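Local atomic coordinates of endonuclease V isoform X2 (Ciona intestinalis, PDB entry 6OZI), a protein that probably acts as a metal-dependent, inosine-specific endonuclease that cleaves nucleic acid strands on the 3' side of an inosine. Residues A[39-44]-A[113-118]; A[141-146]-A[198-203]. The protein carries 1 engineered substitution. All coordinates share one frame; numbering follows the deposited sequence.

Contact 1: A[39-44]-A[113-118]. With nucleotides of chain C.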
loop_
_atom_site.group_PDB
_atom_site.type_symbol
_atom_site.label_atom_id
_atom_site.label_comp_id
_atom_site.label_asym_id
_atom_site.label_seq_id
_atom_site.Cartn_x
_atom_site.Cartn_y
_atom_site.Cartn_z
ATOM N N GLY A 39 20.604 12.528 -7.231
ATOM C CA GLY A 39 20.598 11.610 -6.114
ATOM C C GLY A 39 19.294 11.648 -5.335
ATOM O O GLY A 39 18.551 12.637 -5.358
ATOM N N GLY A 40 19.008 10.528 -4.669
ATOM C CA GLY A 40 17.935 10.467 -3.708
ATOM C C GLY A 40 18.438 9.841 -2.422
ATOM O O GLY A 40 19.458 9.150 -2.396
ATOM N N PHE A 41 17.712 10.107 -1.343
ATOM C CA PHE A 41 18.056 9.551 -0.044
ATOM C C PHE A 41 16.797 9.504 0.801
ATOM O O PHE A 41 16.003 10.446 0.782
ATOM C CB PHE A 41 19.129 10.374 0.670
ATOM C CG PHE A 41 19.239 10.076 2.136
ATOM C CD1 PHE A 41 20.021 9.029 2.587
ATOM C CD2 PHE A 41 18.550 10.839 3.068
ATOM C CE1 PHE A 41 20.124 8.753 3.941
ATOM C CE2 PHE A 41 18.646 10.564 4.425
ATOM C CZ PHE A 41 19.436 9.523 4.860
ATOM N N ASP A 42 16.625 8.420 1.548
ATOM C CA ASP A 42 15.468 8.321 2.425
ATOM C C ASP A 42 15.774 7.351 3.558
ATOM O O ASP A 42 16.780 6.637 3.542
ATOM C CB ASP A 42 14.227 7.887 1.652
ATOM C CG ASP A 42 12.955 8.380 2.283
ATOM O OD1 ASP A 42 13.023 9.110 3.301
ATOM O OD2 ASP A 42 11.880 8.043 1.750
ATOM N N VAL A 43 14.882 7.346 4.549
ATOM C CA VAL A 43 14.979 6.474 5.714
ATOM C C VAL A 43 13.625 5.829 5.960
ATOM O O VAL A 43 12.600 6.519 6.006
ATOM C CB VAL A 43 15.436 7.239 6.973
ATOM C CG1 VAL A 43 15.476 6.316 8.154
ATOM C CG2 VAL A 43 16.823 7.842 6.756
ATOM N N SER A 44 13.624 4.511 6.107
ATOM C CA SER A 44 12.486 3.734 6.558
ATOM C C SER A 44 12.736 3.304 7.999
ATOM O O SER A 44 13.880 3.078 8.399
ATOM C CB SER A 44 12.287 2.514 5.658
ATOM O OG SER A 44 11.187 1.726 6.071
ATOM N N PHE A 113 21.035 16.468 -5.023
ATOM C CA PHE A 113 20.154 15.516 -4.361
ATOM C C PHE A 113 18.755 16.094 -4.163
ATOM O O PHE A 113 18.599 17.253 -3.765
ATOM C CB PHE A 113 20.706 15.115 -2.991
ATOM C CG PHE A 113 21.813 14.112 -3.048
ATOM C CD1 PHE A 113 23.120 14.518 -3.223
ATOM C CD2 PHE A 113 21.551 12.760 -2.890
ATOM C CE1 PHE A 113 24.154 13.599 -3.256
ATOM C CE2 PHE A 113 22.586 11.827 -2.925
ATOM C CZ PHE A 113 23.889 12.252 -3.110
ATOM N N LEU A 114 17.742 15.267 -4.395
ATOM C CA LEU A 114 16.391 15.549 -3.923
ATOM C C LEU A 114 16.205 14.904 -2.556
ATOM O O LEU A 114 16.457 13.706 -2.390
ATOM C CB LEU A 114 15.327 15.018 -4.887
ATOM C CG LEU A 114 15.453 15.422 -6.357
ATOM C CD1 LEU A 114 14.258 14.907 -7.158
ATOM C CD2 LEU A 114 15.595 16.933 -6.500
ATOM N N LEU A 115 15.796 15.701 -1.578
ATOM C CA LEU A 115 15.597 15.233 -0.217
ATOM C C LEU A 115 14.145 15.451 0.193
ATOM O O LEU A 115 13.533 16.461 -0.172
ATOM C CB LEU A 115 16.546 15.955 0.745
ATOM C CG LEU A 115 18.028 15.671 0.483
ATOM C CD1 LEU A 115 18.914 16.508 1.389
ATOM C CD2 LEU A 115 18.321 14.177 0.655
ATOM N N ASP A 116 13.601 14.497 0.948
ATOM C CA ASP A 116 12.214 14.579 1.387
ATOM C C ASP A 116 12.050 15.682 2.421
ATOM O O ASP A 116 12.796 15.747 3.399
ATOM C CB ASP A 116 11.750 13.252 1.989
ATOM C CG ASP A 116 11.765 12.119 0.991
ATOM O OD1 ASP A 116 10.809 12.039 0.191
ATOM O OD2 ASP A 116 12.716 11.307 1.012
ATOM N N GLY A 117 11.083 16.554 2.202
ATOM C CA GLY A 117 10.845 17.639 3.117
ATOM C C GLY A 117 11.313 18.962 2.552
ATOM O O GLY A 117 11.543 19.120 1.350
ATOM N N ASN A 118 11.485 19.919 3.451
ATOM C CA ASN A 118 11.728 21.302 3.083
ATOM C C ASN A 118 13.203 21.664 3.181
ATOM O O ASN A 118 13.985 21.025 3.891
ATOM C CB ASN A 118 10.910 22.225 3.985
ATOM C CG ASN A 118 9.449 21.866 3.985
ATOM O OD1 ASN A 118 8.866 21.651 2.924
ATOM N ND2 ASN A 118 8.851 21.773 5.171
ATOM P P DI C 5 4.336 17.984 9.254
ATOM O OP1 DI C 5 2.982 17.605 8.722
ATOM O OP2 DI C 5 4.833 17.003 10.288
ATOM O "O5'" DI C 5 5.413 18.192 8.023
ATOM C "C5'" DI C 5 4.973 18.615 6.757
ATOM C "C4'" DI C 5 6.065 18.368 5.730
ATOM O "O4'" DI C 5 7.340 19.281 6.136
ATOM C "C3'" DI C 5 6.464 17.110 5.718
ATOM O "O3'" DI C 5 6.770 16.643 4.327
ATOM C "C2'" DI C 5 7.775 17.061 6.540
ATOM C "C1'" DI C 5 8.354 18.481 6.377
ATOM N N9 DI C 5 9.038 18.850 7.626
ATOM C C8 DI C 5 8.736 18.945 8.930
ATOM N N7 DI C 5 9.862 19.332 9.566
ATOM C C5 DI C 5 10.827 19.465 8.670
ATOM C C6 DI C 5 12.294 19.871 8.798
ATOM O O6 DI C 5 12.767 20.133 9.851
ATOM N N1 DI C 5 13.109 19.923 7.636
ATOM C C2 DI C 5 12.560 19.596 6.353
ATOM N N3 DI C 5 11.166 19.205 6.239
ATOM C C4 DI C 5 10.315 19.156 7.453
ATOM P P DT C 7 9.080 10.072 3.534
ATOM O OP1 DT C 7 9.955 9.517 2.485
ATOM O OP2 DT C 7 7.745 10.589 3.159
ATOM O "O5'" DT C 7 8.876 8.995 4.699
ATOM C "C5'" DT C 7 9.979 8.262 5.225
ATOM C "C4'" DT C 7 9.503 7.327 6.320
ATOM O "O4'" DT C 7 8.659 8.075 7.244
ATOM C "C3'" DT C 7 8.653 6.149 5.824
ATOM O "O3'" DT C 7 8.911 4.999 6.590
ATOM C "C2'" DT C 7 7.234 6.645 6.043
ATOM C "C1'" DT C 7 7.392 7.460 7.322
ATOM N N1 DT C 7 6.329 8.490 7.465
ATOM C C2 DT C 7 5.445 8.385 8.514
ATOM O O2 DT C 7 5.523 7.519 9.364
ATOM N N3 DT C 7 4.476 9.353 8.548
ATOM C C4 DT C 7 4.289 10.382 7.639
ATOM O O4 DT C 7 3.380 11.199 7.751
ATOM C C5 DT C 7 5.239 10.427 6.549
ATOM C C7 DT C 7 5.137 11.504 5.505
ATOM C C6 DT C 7 6.199 9.481 6.508
ATOM P P A C 6 6.528 15.109 3.910
ATOM O OP1 A C 6 6.933 14.949 2.491
ATOM O OP2 A C 6 5.157 14.732 4.342
ATOM O "O5'" A C 6 7.580 14.291 4.780
ATOM C "C5'" A C 6 8.971 14.353 4.492
ATOM C "C4'" A C 6 9.736 13.407 5.376
ATOM O "O4'" A C 6 9.538 13.788 6.759
ATOM C "C3'" A C 6 9.274 11.964 5.314
ATOM O "O3'" A C 6 9.880 11.256 4.252
ATOM C "C2'" A C 6 9.630 11.420 6.692
ATOM O "O2'" A C 6 11.005 11.075 6.759
ATOM C "C1'" A C 6 9.411 12.643 7.567
ATOM N N9 A C 6 8.093 12.691 8.227
ATOM C C8 A C 6 7.099 13.620 8.018
ATOM N N7 A C 6 6.050 13.455 8.786
ATOM C C5 A C 6 6.384 12.357 9.566
ATOM C C6 A C 6 5.699 11.677 10.591
ATOM N N6 A C 6 4.479 12.017 11.025
ATOM N N1 A C 6 6.320 10.623 11.169
ATOM C C2 A C 6 7.540 10.277 10.739
ATOM N N3 A C 6 8.284 10.839 9.789
ATOM C C4 A C 6 7.644 11.885 9.240
HETATM O O HOH W 1 14.838 12.259 2.277
HETATM O O HOH W 2 15.209 11.214 -2.140
#
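Gly39 and Phe113 form the parallel bridge joining strands 37-45 and 112-116 in the RNase H-like sheet. Gly39 O accepts a hydrogen bond from Leu114 N at 2.9 Å. The Phe113 ring leans obliquely on the glycine, CD2 3.5 Å from Gly39 C, where a side chain would strike it. From Gly40 onward the strands spread apart. Water 2 bridges them: it accepts from Phe41 N and lies 2.8 Å from Leu114 O. Water 1 sits between Phe41 O, Asp116 N and Asp116 OD2, accepting from the N-H. Phe41 CB rests on Leu115 CD2 at 3.9 Å, and its ring meets Phe94 edge-to-face. With CG anti to the backbone N (chi1 -153°), Asp42 OD1 lies 3.2 Å from Asp116 OD2, two acceptors not hydrogen-bonded, their carboxylate planes 31° apart. Such a pair is consistent with the metal-binding acids of RNase H-like nucleases. Asp42 OD2 is 2.5 Å from OP1 of DT7 of chain C, in the second phosphodiester 3' of the inosine, probably the bond cut. Asn233, probably engineered, donates to Asp42 OD2. With an alanine at Asp42, Asn233 ND2 and Val43 N would probably both lose their acceptor. Val43 N bonds weakly to Asp42 OD1, 2.9 Å.

Contact 2: A[141-146]-A[198-203]. With nucleotides of chain C; nucleotides of chain D.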
loop_
_atom_site.group_PDB
_atom_site.type_symbol
_atom_site.label_atom_id
_atom_site.label_comp_id
_atom_site.label_asym_id
_atom_site.label_seq_id
_atom_site.Cartn_x
_atom_site.Cartn_y
_atom_site.Cartn_z
ATOM N N ILE A 141 17.863 19.890 -3.018
ATOM C CA ILE A 141 16.541 20.455 -3.245
ATOM C C ILE A 141 15.583 19.814 -2.250
ATOM O O ILE A 141 15.652 18.604 -2.002
ATOM C CB ILE A 141 16.079 20.210 -4.696
ATOM C CG1 ILE A 141 17.011 20.938 -5.663
ATOM C CG2 ILE A 141 14.636 20.636 -4.883
ATOM C CD1 ILE A 141 16.886 20.481 -7.079
ATOM N N GLY A 142 14.702 20.622 -1.666
ATOM C CA GLY A 142 13.687 20.120 -0.761
ATOM C C GLY A 142 12.386 19.861 -1.504
ATOM O O GLY A 142 11.878 20.738 -2.207
ATOM N N VAL A 143 11.865 18.647 -1.352
ATOM C CA VAL A 143 10.594 18.252 -1.964
ATOM C C VAL A 143 9.718 17.672 -0.863
ATOM O O VAL A 143 10.018 16.597 -0.328
ATOM C CB VAL A 143 10.767 17.236 -3.100
ATOM C CG1 VAL A 143 9.399 16.825 -3.639
ATOM C CG2 VAL A 143 11.655 17.794 -4.206
ATOM N N ALA A 144 8.634 18.367 -0.532
ATOM C CA ALA A 144 7.718 17.945 0.517
ATOM C C ALA A 144 6.391 17.528 -0.102
ATOM O O ALA A 144 5.912 18.162 -1.048
ATOM C CB ALA A 144 7.494 19.063 1.535
ATOM N N LYS A 145 5.819 16.441 0.415
ATOM C CA LYS A 145 4.547 15.933 -0.083
ATOM C C LYS A 145 3.351 16.529 0.640
ATOM O O LYS A 145 2.223 16.425 0.142
ATOM C CB LYS A 145 4.496 14.411 0.043
ATOM C CG LYS A 145 5.576 13.699 -0.738
ATOM C CD LYS A 145 5.510 12.191 -0.497
ATOM C CE LYS A 145 5.996 11.852 0.893
ATOM N NZ LYS A 145 7.436 12.204 1.026
ATOM N N SER A 146 3.568 17.114 1.809
ATOM C CA SER A 146 2.533 17.829 2.532
ATOM C C SER A 146 3.093 19.178 2.962
ATOM O O SER A 146 4.307 19.385 3.020
ATOM C CB SER A 146 2.034 17.028 3.749
ATOM O OG SER A 146 3.109 16.749 4.631
ATOM N N LYS A 198 -2.969 17.082 -6.557
ATOM C CA LYS A 198 -2.376 17.465 -5.286
ATOM C C LYS A 198 -0.971 18.009 -5.512
ATOM O O LYS A 198 -0.101 17.270 -5.995
ATOM C CB LYS A 198 -2.345 16.273 -4.344
ATOM C CG LYS A 198 -2.194 16.617 -2.880
ATOM C CD LYS A 198 -2.450 15.387 -2.006
ATOM C CE LYS A 198 -2.083 15.639 -0.546
ATOM N NZ LYS A 198 -3.027 16.586 0.121
ATOM N N PRO A 199 -0.694 19.262 -5.171
ATOM C CA PRO A 199 0.644 19.806 -5.413
ATOM C C PRO A 199 1.674 19.198 -4.474
ATOM O O PRO A 199 1.347 18.629 -3.427
ATOM C CB PRO A 199 0.468 21.302 -5.145
ATOM C CG PRO A 199 -0.680 21.366 -4.176
ATOM C CD PRO A 199 -1.603 20.249 -4.565
ATOM N N ILE A 200 2.939 19.299 -4.882
ATOM C CA ILE A 200 4.064 19.062 -3.987
ATOM C C ILE A 200 4.778 20.393 -3.805
ATOM O O ILE A 200 4.575 21.342 -4.564
ATOM C CB ILE A 200 5.039 17.974 -4.493
ATOM C CG1 ILE A 200 5.701 18.406 -5.804
ATOM C CG2 ILE A 200 4.327 16.625 -4.635
ATOM C CD1 ILE A 200 6.626 17.371 -6.392
ATOM N N PHE A 201 5.623 20.467 -2.782
ATOM C CA PHE A 201 6.171 21.745 -2.340
ATOM C C PHE A 201 7.688 21.710 -2.434
ATOM O O PHE A 201 8.352 20.989 -1.683
ATOM C CB PHE A 201 5.678 22.057 -0.934
ATOM C CG PHE A 201 4.197 21.897 -0.797
ATOM C CD1 PHE A 201 3.338 22.890 -1.247
ATOM C CD2 PHE A 201 3.657 20.725 -0.278
ATOM C CE1 PHE A 201 1.974 22.736 -1.142
ATOM C CE2 PHE A 201 2.284 20.561 -0.184
ATOM C CZ PHE A 201 1.441 21.565 -0.618
ATOM N N VAL A 202 8.227 22.495 -3.359
ATOM C CA VAL A 202 9.650 22.512 -3.661
ATOM C C VAL A 202 10.254 23.752 -3.027
ATOM O O VAL A 202 9.748 24.861 -3.214
ATOM C CB VAL A 202 9.886 22.506 -5.181
ATOM C CG1 VAL A 202 11.386 22.566 -5.502
ATOM C CG2 VAL A 202 9.234 21.297 -5.807
ATOM N N SER A 203 11.333 23.574 -2.286
ATOM C CA SER A 203 12.078 24.701 -1.758
ATOM C C SER A 203 13.549 24.487 -2.059
ATOM O O SER A 203 14.000 23.356 -2.273
ATOM C CB SER A 203 11.856 24.903 -0.242
ATOM O OG SER A 203 12.054 23.706 0.490
ATOM P P A C 6 6.528 15.109 3.910
ATOM O OP1 A C 6 6.933 14.949 2.491
ATOM O OP2 A C 6 5.157 14.732 4.342
ATOM O "O5'" A C 6 7.580 14.291 4.780
ATOM C "C5'" A C 6 8.971 14.353 4.492
ATOM C "C4'" A C 6 9.736 13.407 5.376
ATOM O "O4'" A C 6 9.538 13.788 6.759
ATOM C "C3'" A C 6 9.274 11.964 5.314
ATOM O "O3'" A C 6 9.880 11.256 4.252
ATOM C "C2'" A C 6 9.630 11.420 6.692
ATOM O "O2'" A C 6 11.005 11.075 6.759
ATOM C "C1'" A C 6 9.411 12.643 7.567
ATOM N N9 A C 6 8.093 12.691 8.227
ATOM C C8 A C 6 7.099 13.620 8.018
ATOM N N7 A C 6 6.050 13.455 8.786
ATOM C C5 A C 6 6.384 12.357 9.566
ATOM C C6 A C 6 5.699 11.677 10.591
ATOM N N6 A C 6 4.479 12.017 11.025
ATOM N N1 A C 6 6.320 10.623 11.169
ATOM C C2 A C 6 7.540 10.277 10.739
ATOM N N3 A C 6 8.284 10.839 9.789
ATOM C C4 A C 6 7.644 11.885 9.240
ATOM P P DI C 5 4.336 17.984 9.254
ATOM O OP1 DI C 5 2.982 17.605 8.722
ATOM O OP2 DI C 5 4.833 17.003 10.288
ATOM O "O5'" DI C 5 5.413 18.192 8.023
ATOM C "C5'" DI C 5 4.973 18.615 6.757
ATOM C "C4'" DI C 5 6.065 18.368 5.730
ATOM O "O4'" DI C 5 7.340 19.281 6.136
ATOM C "C3'" DI C 5 6.464 17.110 5.718
ATOM O "O3'" DI C 5 6.770 16.643 4.327
ATOM C "C2'" DI C 5 7.775 17.061 6.540
ATOM C "C1'" DI C 5 8.354 18.481 6.377
ATOM N N9 DI C 5 9.038 18.850 7.626
ATOM C C8 DI C 5 8.736 18.945 8.930
ATOM N N7 DI C 5 9.862 19.332 9.566
ATOM C C5 DI C 5 10.827 19.465 8.670
ATOM C C6 DI C 5 12.294 19.871 8.798
ATOM O O6 DI C 5 12.767 20.133 9.851
ATOM N N1 DI C 5 13.109 19.923 7.636
ATOM C C2 DI C 5 12.560 19.596 6.353
ATOM N N3 DI C 5 11.166 19.205 6.239
ATOM C C4 DI C 5 10.315 19.156 7.453
ATOM P P DG D 13 -3.502 13.089 -6.447
ATOM O OP1 DG D 13 -4.022 14.390 -6.912
ATOM O OP2 DG D 13 -2.122 12.959 -5.938
ATOM O "O5'" DG D 13 -4.458 12.583 -5.289
ATOM C "C5'" DG D 13 -5.857 12.677 -5.431
ATOM C "C4'" DG D 13 -6.526 12.123 -4.198
ATOM O "O4'" DG D 13 -6.079 10.767 -3.981
ATOM C "C3'" DG D 13 -6.174 12.877 -2.916
ATOM O "O3'" DG D 13 -7.285 13.603 -2.464
ATOM C "C2'" DG D 13 -5.780 11.787 -1.913
ATOM C "C1'" DG D 13 -6.189 10.505 -2.616
ATOM N N9 DG D 13 -5.340 9.384 -2.255
ATOM C C8 DG D 13 -4.031 9.164 -2.616
ATOM N N7 DG D 13 -3.528 8.074 -2.095
ATOM C C5 DG D 13 -4.572 7.553 -1.338
ATOM C C6 DG D 13 -4.633 6.389 -0.536
ATOM O O6 DG D 13 -3.744 5.547 -0.331
ATOM N N1 DG D 13 -5.885 6.241 0.058
ATOM C C2 DG D 13 -6.939 7.109 -0.099
ATOM N N2 DG D 13 -8.068 6.808 0.550
ATOM N N3 DG D 13 -6.890 8.201 -0.839
ATOM C C4 DG D 13 -5.684 8.358 -1.425
#
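An antiparallel ladder in the central RNase H-like sheet, between strands 140-144 and 200-206, joins Gly142 to Ser203 and Ala144 to Phe201. Each of these pairs exchanges two backbone hydrogen bonds, such as Ala144 N to Phe201 O, 2.9 Å. Val143 and Val202 form the non-hydrogen-bonded pair between them. A side chain on Gly142 would run into Ser203 OG, which accepts a hydrogen bond from Gly119 N.

Apolar branches meet along the ladder. Ile141 CG2 touches Val202 CG1 at 3.8 Å, and Val143 CG1 touches Ile200 CD1. On the face of Ala144 and Ser203, the Phe201 ring lies against the backbone of 145-146. Its CE2 lies 3.5 Å from Ser146 C, and Lys145 O sits at the ring edge, near its plane.

Just past the strand, the chain grips the phosphate of A6 of chain C, which links A6 to the inosine. Lys145 N donates to A6 OP1 at 2.8 Å in an almost straight bond (173°). The lysine side chain bends at chi3 (-72°) and chi4 (-64°), curling NZ back to the same oxygen at 3.2 Å. NZ also forms a salt bridge to another phosphate. Ser146 OG donates to the other oxygen, A6 OP2, at 2.9 Å. At the far end Lys198 N donates to OP1 of DG13 in DNA chain D. Arg224 ties the two loops together by donating to Lys145 O, Lys198 O and Pro199 O.

Strand 112-116 flanks the ladder beside 140-144, and strand 184-190 beside 200-206. Helix 210-219 packs on Ile141 and Val143.

Overall arrangement
Both contacts lie in one sheet and are joined directly, because strands 112-116 and 140-144 are neighbours. Gly117 N probably donates to Val143 O, and Ile141 N to Phe113 O. The centres of the two contacts are about 11 Å apart. Contact 1 is wholly buried and parallel; its strands splay, and waters complete the pairing. Contact 2 is a regular antiparallel ladder whose strands are buried but whose loop ends are partly exposed. The chemistry differs accordingly. Contact 1 brings two carboxylates to the phosphate of DT7 of chain C, whereas contact 2 offers lysines, a serine and backbone N-H groups to phosphates. Together they line successive phosphates downstream of the inosine, which packs against the loop after strand 112-116.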